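Local atomic coordinates of Sam-dependent methyltransferases (Streptomyces davawensis, PDB entry 4D7K), a protein that catalyses the two successive S-adenosylmethionine-dependent N-methylations that convert 8-amino-8-demethyl-D-riboflavin into the antibiotic roseoflavin, working as a homodimer. Residues F176-G190 with V196-D209. Sequence-based numbering, arbitrary orientation.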
loop_
_atom_site.group_PDB
_atom_site.type_symbol
_atom_site.label_atom_id
_atom_site.label_comp_id
_atom_site.label_asym_id
_atom_site.label_seq_id
_atom_site.Cartn_x
_atom_site.Cartn_y
_atom_site.Cartn_z
ATOM N N PHE A 176 -18.535 -5.002 30.383
ATOM C CA PHE A 176 -18.675 -3.680 30.981
ATOM C C PHE A 176 -19.975 -3.559 31.772
ATOM O O PHE A 176 -20.094 -2.710 32.653
ATOM C CB PHE A 176 -18.616 -2.598 29.908
ATOM C CG PHE A 176 -17.274 -2.469 29.254
ATOM C CD1 PHE A 176 -16.251 -1.772 29.876
ATOM C CD2 PHE A 176 -17.034 -3.040 28.016
ATOM C CE1 PHE A 176 -15.017 -1.649 29.277
ATOM C CE2 PHE A 176 -15.800 -2.920 27.410
ATOM C CZ PHE A 176 -14.789 -2.224 28.041
ATOM N N GLY A 177 -20.936 -4.423 31.461
ATOM C CA GLY A 177 -22.244 -4.383 32.088
ATOM C C GLY A 177 -22.278 -4.697 33.575
ATOM O O GLY A 177 -23.327 -4.583 34.208
ATOM N N ARG A 178 -21.142 -5.093 34.140
ATOM C CA ARG A 178 -21.095 -5.399 35.565
ATOM C C ARG A 178 -20.525 -4.230 36.367
ATOM O O ARG A 178 -20.198 -4.376 37.543
ATOM C CB ARG A 178 -20.285 -6.677 35.824
ATOM C CG ARG A 178 -18.797 -6.610 35.493
ATOM C CD ARG A 178 -18.174 -8.001 35.619
ATOM N NE ARG A 178 -16.714 -7.996 35.539
ATOM C CZ ARG A 178 -15.909 -7.955 36.597
ATOM N NH1 ARG A 178 -16.422 -7.908 37.817
ATOM N NH2 ARG A 178 -14.591 -7.960 36.437
ATOM N N PHE A 179 -20.416 -3.070 35.725
ATOM C CA PHE A 179 -20.011 -1.848 36.413
ATOM C C PHE A 179 -21.089 -0.784 36.246
ATOM O O PHE A 179 -21.832 -0.793 35.264
ATOM C CB PHE A 179 -18.666 -1.342 35.887
ATOM C CG PHE A 179 -17.555 -2.341 36.017
ATOM C CD1 PHE A 179 -16.965 -2.585 37.246
ATOM C CD2 PHE A 179 -17.103 -3.042 34.910
ATOM C CE1 PHE A 179 -15.946 -3.509 37.369
ATOM C CE2 PHE A 179 -16.086 -3.965 35.025
ATOM C CZ PHE A 179 -15.506 -4.200 36.258
ATOM N N THR A 180 -21.178 0.130 37.206
ATOM C CA THR A 180 -22.255 1.115 37.208
ATOM C C THR A 180 -21.763 2.555 37.151
ATOM O O THR A 180 -22.556 3.480 36.968
ATOM C CB THR A 180 -23.145 0.963 38.452
ATOM O OG1 THR A 180 -24.054 2.067 38.517
ATOM C CG2 THR A 180 -22.298 0.939 39.715
ATOM N N ARG A 181 -20.460 2.751 37.316
ATOM C CA ARG A 181 -19.896 4.091 37.242
ATOM C C ARG A 181 -18.515 4.082 36.590
ATOM O O ARG A 181 -17.549 3.560 37.146
ATOM C CB ARG A 181 -19.822 4.724 38.631
ATOM C CG ARG A 181 -19.553 6.216 38.587
ATOM C CD ARG A 181 -19.536 6.834 39.972
ATOM N NE ARG A 181 -19.210 8.256 39.909
ATOM C CZ ARG A 181 -18.863 8.991 40.959
ATOM N NH1 ARG A 181 -18.793 8.441 42.165
ATOM N NH2 ARG A 181 -18.580 10.277 40.803
ATOM N N PHE A 182 -18.435 4.675 35.406
ATOM C CA PHE A 182 -17.213 4.655 34.622
ATOM C C PHE A 182 -16.433 5.956 34.741
ATOM O O PHE A 182 -17.013 7.036 34.829
ATOM C CB PHE A 182 -17.541 4.375 33.155
ATOM C CG PHE A 182 -18.258 3.077 32.935
ATOM C CD1 PHE A 182 -19.641 3.015 32.995
ATOM C CD2 PHE A 182 -17.548 1.916 32.675
ATOM C CE1 PHE A 182 -20.304 1.818 32.797
ATOM C CE2 PHE A 182 -18.205 0.714 32.475
ATOM C CZ PHE A 182 -19.585 0.665 32.537
ATOM N N ALA A 183 -15.109 5.839 34.740
ATOM C CA ALA A 183 -14.234 7.000 34.784
ATOM C C ALA A 183 -13.231 6.929 33.644
ATOM O O ALA A 183 -12.198 6.264 33.752
ATOM C CB ALA A 183 -13.520 7.087 36.125
ATOM N N ASP A 184 -13.543 7.613 32.548
ATOM C CA ASP A 184 -12.682 7.605 31.374
ATOM C C ASP A 184 -11.579 8.647 31.506
ATOM O O ASP A 184 -11.802 9.832 31.268
ATOM C CB ASP A 184 -13.500 7.857 30.106
ATOM C CG ASP A 184 -12.832 7.296 28.859
ATOM O OD1 ASP A 184 -11.588 7.163 28.853
ATOM O OD2 ASP A 184 -13.551 6.985 27.886
ATOM N N ILE A 185 -10.389 8.197 31.887
ATOM C CA ILE A 185 -9.249 9.091 32.047
ATOM C C ILE A 185 -8.550 9.300 30.710
ATOM O O ILE A 185 -7.922 8.384 30.177
ATOM C CB ILE A 185 -8.239 8.548 33.073
ATOM C CG1 ILE A 185 -8.958 8.125 34.354
ATOM C CG2 ILE A 185 -7.162 9.586 33.368
ATOM C CD1 ILE A 185 -9.794 9.223 34.972
ATOM N N GLY A 186 -8.672 10.512 30.175
ATOM C CA GLY A 186 -8.124 10.841 28.873
ATOM C C GLY A 186 -9.048 10.394 27.756
ATOM O O GLY A 186 -8.591 9.990 26.690
ATOM N N GLY A 187 -10.353 10.474 28.005
ATOM C CA GLY A 187 -11.346 9.978 27.069
ATOM C C GLY A 187 -11.741 10.930 25.953
ATOM O O GLY A 187 -12.753 10.711 25.285
ATOM N N GLY A 188 -10.950 11.980 25.749
ATOM C CA GLY A 188 -11.178 12.923 24.666
ATOM C C GLY A 188 -12.543 13.590 24.689
ATOM O O GLY A 188 -12.918 14.225 25.676
ATOM N N ARG A 189 -13.290 13.441 23.598
ATOM C CA ARG A 189 -14.613 14.050 23.490
ATOM C C ARG A 189 -15.700 13.160 24.093
ATOM O O ARG A 189 -16.843 13.588 24.247
ATOM C CB ARG A 189 -14.939 14.364 22.028
ATOM C CG ARG A 189 -15.038 13.146 21.130
ATOM C CD ARG A 189 -15.512 13.526 19.734
ATOM N NE ARG A 189 -16.041 12.372 19.011
ATOM C CZ ARG A 189 -16.624 12.436 17.818
ATOM N NH1 ARG A 189 -16.753 13.602 17.201
ATOM N NH2 ARG A 189 -17.078 11.332 17.240
ATOM N N GLY A 190 -15.341 11.924 24.430
ATOM C CA GLY A 190 -16.262 11.023 25.103
ATOM C C GLY A 190 -16.768 9.875 24.249
ATOM O O GLY A 190 -17.761 9.235 24.595
ATOM N N VAL A 196 -19.918 2.761 25.753
ATOM C CA VAL A 196 -20.122 1.922 26.927
ATOM C C VAL A 196 -21.443 2.235 27.621
ATOM O O VAL A 196 -22.160 1.328 28.038
ATOM C CB VAL A 196 -18.966 2.085 27.934
ATOM C CG1 VAL A 196 -19.188 1.209 29.142
ATOM C CG2 VAL A 196 -17.639 1.747 27.276
ATOM N N LEU A 197 -21.768 3.519 27.737
ATOM C CA LEU A 197 -23.016 3.930 28.379
ATOM C C LEU A 197 -24.252 3.515 27.577
ATOM O O LEU A 197 -25.346 3.390 28.129
ATOM C CB LEU A 197 -23.030 5.444 28.604
ATOM C CG LEU A 197 -22.626 5.932 29.999
ATOM C CD1 LEU A 197 -21.165 5.640 30.283
ATOM C CD2 LEU A 197 -22.912 7.414 30.158
ATOM N N THR A 198 -24.077 3.308 26.277
ATOM C CA THR A 198 -25.172 2.850 25.431
ATOM C C THR A 198 -25.345 1.342 25.579
ATOM O O THR A 198 -26.443 0.815 25.412
ATOM C CB THR A 198 -24.935 3.204 23.949
ATOM O OG1 THR A 198 -24.576 4.586 23.837
ATOM C CG2 THR A 198 -26.190 2.941 23.120
ATOM N N ALA A 199 -24.253 0.656 25.903
ATOM C CA ALA A 199 -24.284 -0.789 26.103
ATOM C C ALA A 199 -24.750 -1.148 27.510
ATOM O O ALA A 199 -25.274 -2.238 27.743
ATOM C CB ALA A 199 -22.915 -1.389 25.832
ATOM N N VAL A 200 -24.546 -0.230 28.450
ATOM C CA VAL A 200 -25.036 -0.399 29.814
ATOM C C VAL A 200 -26.081 0.675 30.098
ATOM O O VAL A 200 -25.737 1.779 30.516
ATOM C CB VAL A 200 -23.896 -0.312 30.855
ATOM C CG1 VAL A 200 -24.382 -0.789 32.215
ATOM C CG2 VAL A 200 -22.697 -1.135 30.412
ATOM N N PRO A 201 -27.364 0.351 29.868
ATOM C CA PRO A 201 -28.471 1.316 29.927
ATOM C C PRO A 201 -28.603 2.019 31.277
ATOM O O PRO A 201 -28.961 3.195 31.324
ATOM C CB PRO A 201 -29.707 0.451 29.645
ATOM C CG PRO A 201 -29.292 -0.938 29.993
ATOM C CD PRO A 201 -27.844 -1.019 29.622
ATOM N N SER A 202 -28.316 1.305 32.359
ATOM C CA SER A 202 -28.416 1.883 33.692
ATOM C C SER A 202 -27.034 2.150 34.274
ATOM O O SER A 202 -26.561 1.406 35.133
ATOM C CB SER A 202 -29.211 0.959 34.616
ATOM O OG SER A 202 -30.491 0.675 34.077
ATOM N N SER A 203 -26.388 3.212 33.802
ATOM C CA SER A 203 -25.057 3.569 34.279
ATOM C C SER A 203 -24.704 5.015 33.953
ATOM O O SER A 203 -25.307 5.633 33.075
ATOM C CB SER A 203 -24.004 2.639 33.677
ATOM O OG SER A 203 -23.795 2.927 32.306
ATOM N N THR A 204 -23.720 5.548 34.668
ATOM C CA THR A 204 -23.251 6.908 34.442
ATOM C C THR A 204 -21.752 6.901 34.175
ATOM O O THR A 204 -21.116 5.846 34.199
ATOM C CB THR A 204 -23.554 7.826 35.639
ATOM O OG1 THR A 204 -22.864 7.345 36.799
ATOM C CG2 THR A 204 -25.050 7.861 35.917
ATOM N N GLY A 205 -21.191 8.079 33.924
ATOM C CA GLY A 205 -19.780 8.183 33.606
ATOM C C GLY A 205 -19.146 9.500 34.004
ATOM O O GLY A 205 -19.835 10.488 34.253
ATOM N N VAL A 206 -17.819 9.507 34.073
ATOM C CA VAL A 206 -17.066 10.723 34.337
ATOM C C VAL A 206 -15.963 10.869 33.297
ATOM O O VAL A 206 -15.077 10.021 33.200
ATOM C CB VAL A 206 -16.444 10.727 35.749
ATOM C CG1 VAL A 206 -15.664 12.013 35.975
ATOM C CG2 VAL A 206 -17.519 10.562 36.812
ATOM N N LEU A 207 -16.029 11.939 32.513
ATOM C CA LEU A 207 -15.030 12.193 31.483
ATOM C C LEU A 207 -13.929 13.115 31.994
ATOM O O LEU A 207 -14.181 14.278 32.314
ATOM C CB LEU A 207 -15.685 12.798 30.244
ATOM C CG LEU A 207 -14.735 13.200 29.121
ATOM C CD1 LEU A 207 -13.903 12.001 28.704
ATOM C CD2 LEU A 207 -15.519 13.752 27.939
ATOM N N VAL A 208 -12.710 12.591 32.064
ATOM C CA VAL A 208 -11.567 13.357 32.549
ATOM C C VAL A 208 -10.572 13.646 31.431
ATOM O O VAL A 208 -9.978 12.723 30.874
ATOM C CB VAL A 208 -10.837 12.614 33.682
ATOM C CG1 VAL A 208 -9.572 13.359 34.072
ATOM C CG2 VAL A 208 -11.754 12.439 34.879
ATOM N N ASP A 209 -10.388 14.922 31.108
ATOM C CA ASP A 209 -9.442 15.311 30.067
ATOM C C ASP A 209 -9.072 16.790 30.168
ATOM O O ASP A 209 -9.667 17.542 30.942
ATOM C CB ASP A 209 -10.018 15.000 28.679
ATOM C CG ASP A 209 -8.938 14.809 27.626
ATOM O OD1 ASP A 209 -8.047 15.677 27.521
ATOM O OD2 ASP A 209 -8.974 13.786 26.909
#
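Phe182 packs against Val196 in the first beta-alpha-beta unit of a class I, Rossmann-like methyltransferase domain, where strands 181-185 and 204-209 run parallel, joined by backbone hydrogen bonds from Phe182 N to Gly186 N, and helix 191-199 packs on one face. With CG anti to its carbonyl carbon (chi1 -59°), Phe182 turns its ring toward the helix; Val196 CG1 sits over one face, 3.7 Å from the centroid, in a CH-pi contact. Leu197 CD1 and Val200 CG2 approach the ring obliquely, while Ser203 CB and Thr204 O lie at its edge. Buried Ser203 donates its hydroxyl to Val200 O (2.9 Å). Gly205 leaves room for Leu197 CD1. On the opposite sheet face from Phe182, Ile185 CD1 and Val208 CG2 lie side by side (3.8 Å), beta-branched as suits strands.

After strand 181-185 comes the glycine-rich loop 186-190, which in class I methyltransferases borders the S-adenosylmethionine site. Leu207, its CG anti to the backbone N, forks against it: CD1 meets Gly187 CA (3.6 Å), close packing a bare glycine permits, and CD2 reaches Gly188 O. Asp209, predicted to bind S-adenosylmethionine, bonds to the loop through OD2, whose anti side accepts Gly188 N (2.9 Å), 20° out of the carboxylate plane.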